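Local coordinates for protein desmoplakin (Homo sapiens, PDB 3R6N) that probably helps link desmosomal adhesion complexes to intermediate filaments, with this plakin-domain fragment forming a rigid rod of spectrin repeats, at residues W3-C14 with I61-A70. Residues are numbered along the deposited sequence; the frame is centred on the assembly and turned at random.
Sequences WDEFTKHVTSEC and IKADLREKSA
Trp3 turns one face of its indole to both Glu67 and Ala70. Its CB already passes Glu67 CG and CD; from there the first torsion, with CG beside the backbone N (chi1 -57°), swings the ring onto Glu67. CG, CD1 and NE1 all have Glu67 CG as nearest partner, and Glu67 CG stands 3.4 Å from the centroid of the five-membered ring of Trp3, a CH-pi contact over the face. Further out, CE3 and CZ3 meet Ala70 CB, which makes a second CH-pi contact on the same face, 3.9 Å from the centroid of the six-membered ring of Trp3. CH2 lies against Ala70 CA and N, and CZ2 reaches Ser69 CB. The Glu67 carboxylate is inclined 20° to the indole plane.

Asp4 N-caps helix 5-24, OD1 accepting from Phe6 N; OD2 also takes the Thr7 hydroxyl. Thr7 CG2 rests on Leu65 CD2 at 3.8 Å, Val10 CG1 meets Ile61 CG2 at 3.5 Å, and Cys14 SG touches Ile61 CD1.

This apolar seam, with the indole at its N-terminal end, packs helix 5-24 against the end of helix 34-64, the turn after it and the start of helix 68-117. Leu74 of helix 68-117 touches both Cys14 and Leu65, so that all three helices meet at one end of the elongated spectrin-repeat rod.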
ATOM      1  N   TRP A   3     -49.648  20.482  66.856  1.00116.62           N
ATOM      2  CA  TRP A   3     -48.886  20.116  68.045  1.00115.54           C
ATOM      3  C   TRP A   3     -48.617  21.302  68.960  1.00115.25           C
ATOM      4  O   TRP A   3     -49.049  22.423  68.699  1.00115.98           O
ATOM      5  CB  TRP A   3     -47.534  19.517  67.650  1.00114.15           C
ATOM      6  CG  TRP A   3     -47.594  18.316  66.761  1.00114.43           C
ATOM      7  CD1 TRP A   3     -48.533  17.327  66.775  1.00115.87           C
ATOM      8  CD2 TRP A   3     -46.665  17.975  65.724  1.00113.48           C
ATOM      9  NE1 TRP A   3     -48.245  16.391  65.809  1.00115.97           N
ATOM     10  CE2 TRP A   3     -47.104  16.769  65.150  1.00114.43           C
ATOM     11  CE3 TRP A   3     -45.505  18.578  65.226  1.00112.10           C
ATOM     12  CZ2 TRP A   3     -46.425  16.151  64.102  1.00113.93           C
ATOM     13  CZ3 TRP A   3     -44.833  17.965  64.188  1.00111.51           C
ATOM     14  CH2 TRP A   3     -45.293  16.763  63.637  1.00112.38           C
ATOM     15  N   ASP A   4     -47.883  21.027  70.032  1.00119.19           N
ATOM     16  CA  ASP A   4     -47.342  22.050  70.919  1.00118.90           C
ATOM     17  C   ASP A   4     -46.521  23.067  70.119  1.00118.36           C
ATOM     18  O   ASP A   4     -45.852  22.709  69.152  1.00117.64           O
ATOM     19  CB  ASP A   4     -46.484  21.374  71.995  1.00118.50           C
ATOM     20  CG  ASP A   4     -45.471  22.311  72.622  1.00118.16           C
ATOM     21  OD1 ASP A   4     -45.837  23.454  72.968  1.00118.63           O
ATOM     22  OD2 ASP A   4     -44.303  21.896  72.776  1.00117.76           O
ATOM     23  N   GLU A   5     -46.577  24.333  70.524  1.00130.92           N
ATOM     24  CA  GLU A   5     -45.901  25.405  69.793  1.00130.94           C
ATOM     25  C   GLU A   5     -44.377  25.309  69.847  1.00129.80           C
ATOM     26  O   GLU A   5     -43.692  25.721  68.910  1.00129.50           O
ATOM     27  CB  GLU A   5     -46.360  26.777  70.295  1.00132.38           C
ATOM     28  CG  GLU A   5     -47.857  27.009  70.177  1.00133.98           C
ATOM     29  CD  GLU A   5     -48.370  26.825  68.761  1.00134.65           C
ATOM     30  OE1 GLU A   5     -47.596  27.064  67.808  1.00134.20           O
ATOM     31  OE2 GLU A   5     -49.547  26.438  68.600  1.00135.82           O
ATOM     32  N   PHE A   6     -43.851  24.776  70.946  1.00106.70           N
ATOM     33  CA  PHE A   6     -42.413  24.564  71.081  1.00106.10           C
ATOM     34  C   PHE A   6     -41.988  23.383  70.217  1.00105.25           C
ATOM     35  O   PHE A   6     -40.848  23.309  69.756  1.00104.75           O
ATOM     36  CB  PHE A   6     -42.035  24.313  72.546  1.00106.59           C
ATOM     37  CG  PHE A   6     -40.574  24.010  72.757  1.00106.56           C
ATOM     38  CD1 PHE A   6     -39.661  25.032  72.967  1.00107.05           C
ATOM     39  CD2 PHE A   6     -40.116  22.701  72.753  1.00106.47           C
ATOM     40  CE1 PHE A   6     -38.315  24.754  73.163  1.00107.41           C
ATOM     41  CE2 PHE A   6     -38.772  22.416  72.947  1.00106.91           C
ATOM     42  CZ  PHE A   6     -37.872  23.444  73.153  1.00107.36           C
ATOM     43  N   THR A   7     -42.917  22.458  70.002  1.00102.57           N
ATOM     44  CA  THR A   7     -42.661  21.301  69.156  1.00102.09           C
ATOM     45  C   THR A   7     -42.722  21.691  67.679  1.00101.60           C
ATOM     46  O   THR A   7     -41.951  21.186  66.867  1.00100.93           O
ATOM     47  CB  THR A   7     -43.655  20.157  69.446  1.00102.74           C
ATOM     48  OG1 THR A   7     -43.509  19.722  70.806  1.00103.39           O
ATOM     49  CG2 THR A   7     -43.403  18.985  68.512  1.00102.59           C
ATOM     50  N   LYS A   8     -43.634  22.602  67.343  1.00113.91           N
ATOM     51  CA  LYS A   8     -43.763  23.107  65.976  1.00113.96           C
ATOM     52  C   LYS A   8     -42.543  23.915  65.553  1.00113.41           C
ATOM     53  O   LYS A   8     -42.289  24.083  64.363  1.00113.23           O
ATOM     54  CB  LYS A   8     -45.012  23.981  65.827  1.00115.45           C
ATOM     55  CG  LYS A   8     -46.326  23.223  65.818  1.00116.37           C
ATOM     56  CD  LYS A   8     -47.494  24.174  65.591  1.00118.31           C
ATOM     57  CE  LYS A   8     -48.832  23.465  65.743  1.00119.57           C
ATOM     58  NZ  LYS A   8     -49.992  24.389  65.581  1.00121.93           N
ATOM     59  N   HIS A   9     -41.803  24.429  66.530  1.00107.42           N
ATOM     60  CA  HIS A   9     -40.611  25.223  66.248  1.00107.25           C
ATOM     61  C   HIS A   9     -39.377  24.344  66.100  1.00106.25           C
ATOM     62  O   HIS A   9     -38.657  24.429  65.106  1.00105.75           O
ATOM     63  CB  HIS A   9     -40.376  26.255  67.351  1.00108.17           C
ATOM     64  CG  HIS A   9     -39.020  26.888  67.302  1.00108.28           C
ATOM     65  ND1 HIS A   9     -38.678  27.846  66.372  1.00108.80           N
ATOM     66  CD2 HIS A   9     -37.915  26.692  68.062  1.00108.31           C
ATOM     67  CE1 HIS A   9     -37.425  28.218  66.565  1.00109.02           C
ATOM     68  NE2 HIS A   9     -36.939  27.532  67.584  1.00108.78           N
ATOM     69  N   VAL A  10     -39.140  23.506  67.103  1.00 91.35           N
ATOM     70  CA  VAL A  10     -38.003  22.592  67.111  1.00 91.03           C
ATOM     71  C   VAL A  10     -38.028  21.641  65.918  1.00 90.28           C
ATOM     72  O   VAL A  10     -36.982  21.305  65.359  1.00 89.93           O
ATOM     73  CB  VAL A  10     -37.950  21.782  68.428  1.00 91.78           C
ATOM     74  CG1 VAL A  10     -37.227  20.462  68.227  1.00 91.92           C
ATOM     75  CG2 VAL A  10     -37.293  22.602  69.531  1.00 92.66           C
ATOM     76  N   THR A  11     -39.223  21.218  65.523  1.00 93.22           N
ATOM     77  CA  THR A  11     -39.374  20.285  64.411  1.00 92.81           C
ATOM     78  C   THR A  11     -39.268  20.982  63.052  1.00 92.27           C
ATOM     79  O   THR A  11     -38.701  20.433  62.108  1.00 91.70           O
ATOM     80  CB  THR A  11     -40.697  19.494  64.508  1.00 93.45           C
ATOM     81  OG1 THR A  11     -40.642  18.615  65.637  1.00 94.16           O
ATOM     82  CG2 THR A  11     -40.921  18.670  63.255  1.00 93.27           C
ATOM     83  N   SER A  12     -39.810  22.194  62.961  1.00 91.09           N
ATOM     84  CA  SER A  12     -39.754  22.974  61.730  1.00 91.11           C
ATOM     85  C   SER A  12     -38.315  23.330  61.367  1.00 90.45           C
ATOM     86  O   SER A  12     -37.907  23.212  60.210  1.00 89.96           O
ATOM     87  CB  SER A  12     -40.595  24.248  61.868  1.00 92.39           C
ATOM     88  OG  SER A  12     -40.511  25.060  60.708  1.00 92.93           O
ATOM     89  N   GLU A  13     -37.547  23.766  62.362  1.00129.52           N
ATOM     90  CA  GLU A  13     -36.158  24.145  62.146  1.00129.29           C
ATOM     91  C   GLU A  13     -35.324  22.955  61.680  1.00128.45           C
ATOM     92  O   GLU A  13     -34.428  23.102  60.851  1.00128.07           O
ATOM     93  CB  GLU A  13     -35.560  24.746  63.420  1.00130.07           C
ATOM     94  CG  GLU A  13     -34.133  25.245  63.256  1.00130.22           C
ATOM     95  CD  GLU A  13     -33.568  25.840  64.534  1.00131.54           C
ATOM     96  OE1 GLU A  13     -34.355  26.119  65.464  1.00132.07           O
ATOM     97  OE2 GLU A  13     -32.335  26.028  64.608  1.00132.23           O
ATOM     98  N   CYS A  14     -35.624  21.777  62.217  1.00 92.91           N
ATOM     99  CA  CYS A  14     -34.924  20.558  61.820  1.00 92.60           C
ATOM    100  C   CYS A  14     -35.237  20.165  60.385  1.00 91.86           C
ATOM    101  O   CYS A  14     -34.333  20.004  59.568  1.00 91.37           O
ATOM    102  CB  CYS A  14     -35.279  19.400  62.750  1.00 93.33           C
ATOM    103  SG  CYS A  14     -34.231  19.270  64.200  1.00 94.60           S
ATOM    104  N   ILE A  61     -32.448  16.125  70.274  1.00 92.52           N
ATOM    105  CA  ILE A  61     -33.714  16.780  69.969  1.00 90.34           C
ATOM    106  C   ILE A  61     -34.917  15.838  70.090  1.00 90.61           C
ATOM    107  O   ILE A  61     -36.001  16.254  70.509  1.00 89.99           O
ATOM    108  CB  ILE A  61     -33.661  17.464  68.581  1.00 88.14           C
ATOM    109  CG1 ILE A  61     -32.846  18.757  68.678  1.00 87.89           C
ATOM    110  CG2 ILE A  61     -35.060  17.744  68.053  1.00 86.54           C
ATOM    111  CD1 ILE A  61     -32.868  19.599  67.430  1.00 86.09           C
ATOM    112  N   LYS A  62     -34.720  14.570  69.740  1.00108.59           N
ATOM    113  CA  LYS A  62     -35.776  13.570  69.871  1.00109.43           C
ATOM    114  C   LYS A  62     -36.006  13.203  71.336  1.00111.66           C
ATOM    115  O   LYS A  62     -37.048  12.649  71.694  1.00112.34           O
ATOM    116  CB  LYS A  62     -35.443  12.316  69.059  1.00110.53           C
ATOM    117  CG  LYS A  62     -35.385  12.537  67.554  1.00108.39           C
ATOM    118  CD  LYS A  62     -35.361  11.214  66.804  1.00109.66           C
ATOM    119  CE  LYS A  62     -34.217  10.331  67.277  1.00112.48           C
ATOM    120  NZ  LYS A  62     -34.321   8.948  66.736  1.00114.50           N
ATOM    121  N   ALA A  63     -35.024  13.517  72.176  1.00131.64           N
ATOM    122  CA  ALA A  63     -35.095  13.219  73.603  1.00134.12           C
ATOM    123  C   ALA A  63     -35.956  14.240  74.337  1.00132.82           C
ATOM    124  O   ALA A  63     -36.577  13.929  75.352  1.00134.26           O
ATOM    125  CB  ALA A  63     -33.697  13.179  74.204  1.00136.62           C
ATOM    126  N   ASP A  64     -35.984  15.461  73.815  1.00136.67           N
ATOM    127  CA  ASP A  64     -36.761  16.538  74.417  1.00135.60           C
ATOM    128  C   ASP A  64     -38.222  16.461  73.993  1.00134.22           C
ATOM    129  O   ASP A  64     -39.122  16.717  74.792  1.00134.41           O
ATOM    130  CB  ASP A  64     -36.168  17.898  74.038  1.00134.18           C
ATOM    131  CG  ASP A  64     -34.788  18.119  74.632  1.00135.92           C
ATOM    132  OD1 ASP A  64     -34.169  17.134  75.092  1.00138.22           O
ATOM    133  OD2 ASP A  64     -34.320  19.276  74.641  1.00135.39           O
ATOM    134  N   LEU A  65     -38.448  16.100  72.735  1.00102.41           N
ATOM    135  CA  LEU A  65     -39.797  15.979  72.197  1.00101.50           C
ATOM    136  C   LEU A  65     -40.589  14.879  72.900  1.00103.27           C
ATOM    137  O   LEU A  65     -40.024  14.025  73.580  1.00105.30           O
ATOM    138  CB  LEU A  65     -39.746  15.702  70.692  1.00100.34           C
ATOM    139  CG  LEU A  65     -39.134  16.800  69.819  1.00 98.63           C
ATOM    140  CD1 LEU A  65     -38.892  16.300  68.401  1.00 97.91           C
ATOM    141  CD2 LEU A  65     -40.012  18.044  69.813  1.00 97.64           C
ATOM    142  N   ARG A  66     -41.905  14.913  72.732  1.00 90.94           N
ATOM    143  CA  ARG A  66     -42.779  13.883  73.278  1.00 92.69           C
ATOM    144  C   ARG A  66     -43.898  13.611  72.291  1.00 92.27           C
ATOM    145  O   ARG A  66     -44.624  12.625  72.415  1.00 93.88           O
ATOM    146  CB  ARG A  66     -43.371  14.325  74.615  1.00 93.30           C
ATOM    147  CG  ARG A  66     -42.340  14.601  75.691  1.00 94.13           C
ATOM    148  CD  ARG A  66     -42.932  15.465  76.779  1.00 94.01           C
ATOM    149  NE  ARG A  66     -43.487  16.701  76.238  1.00 92.00           N
ATOM    150  CZ  ARG A  66     -42.776  17.802  76.015  1.00 90.83           C
ATOM    151  NH1 ARG A  66     -41.477  17.823  76.285  1.00 91.33           N
ATOM    152  NH2 ARG A  66     -43.362  18.883  75.521  1.00 89.57           N
ATOM    153  N   GLU A  67     -44.032  14.499  71.310  1.00111.79           N
ATOM    154  CA  GLU A  67     -45.048  14.342  70.282  1.00111.63           C
ATOM    155  C   GLU A  67     -44.769  13.099  69.450  1.00112.53           C
ATOM    156  O   GLU A  67     -43.661  12.899  68.949  1.00112.07           O
ATOM    157  CB  GLU A  67     -45.119  15.577  69.386  1.00109.95           C
ATOM    158  CG  GLU A  67     -46.492  15.797  68.778  1.00110.36           C
ATOM    159  CD  GLU A  67     -47.552  16.050  69.835  1.00111.27           C
ATOM    160  OE1 GLU A  67     -47.277  16.828  70.774  1.00110.73           O
ATOM    161  OE2 GLU A  67     -48.655  15.468  69.732  1.00112.70           O
ATOM    162  N   LYS A  68     -45.792  12.268  69.310  1.00120.06           N
ATOM    163  CA  LYS A  68     -45.657  10.962  68.681  1.00121.59           C
ATOM    164  C   LYS A  68     -45.188  11.037  67.225  1.00120.43           C
ATOM    165  O   LYS A  68     -44.187  10.422  66.855  1.00120.69           O
ATOM    166  CB  LYS A  68     -46.989  10.216  68.789  1.00123.63           C
ATOM    167  CG  LYS A  68     -47.690  10.441  70.124  1.00124.47           C
ATOM    168  CD  LYS A  68     -49.134   9.969  70.091  1.00126.34           C
ATOM    169  CE  LYS A  68     -49.919  10.498  71.283  1.00126.61           C
ATOM    170  NZ  LYS A  68     -51.363  10.136  71.210  1.00128.58           N
ATOM    171  N   SER A  69     -45.913  11.794  66.406  1.00103.19           N
ATOM    172  CA  SER A  69     -45.595  11.908  64.987  1.00102.27           C
ATOM    173  C   SER A  69     -44.278  12.631  64.751  1.00100.31           C
ATOM    174  O   SER A  69     -43.419  12.150  64.013  1.00100.01           O
ATOM    175  CB  SER A  69     -46.712  12.640  64.247  1.00102.19           C
ATOM    176  OG  SER A  69     -47.884  11.849  64.189  1.00104.36           O
ATOM    177  N   ALA A  70     -44.134  13.794  65.378  1.00 83.52           N
ATOM    178  CA  ALA A  70     -42.933  14.610  65.245  1.00 81.94           C
ATOM    179  C   ALA A  70     -41.661  13.770  65.242  1.00 82.22           C
ATOM    180  O   ALA A  70     -40.857  13.848  64.313  1.00 81.35           O
ATOM    181  CB  ALA A  70     -42.878  15.644  66.359  1.00 81.49           C
TER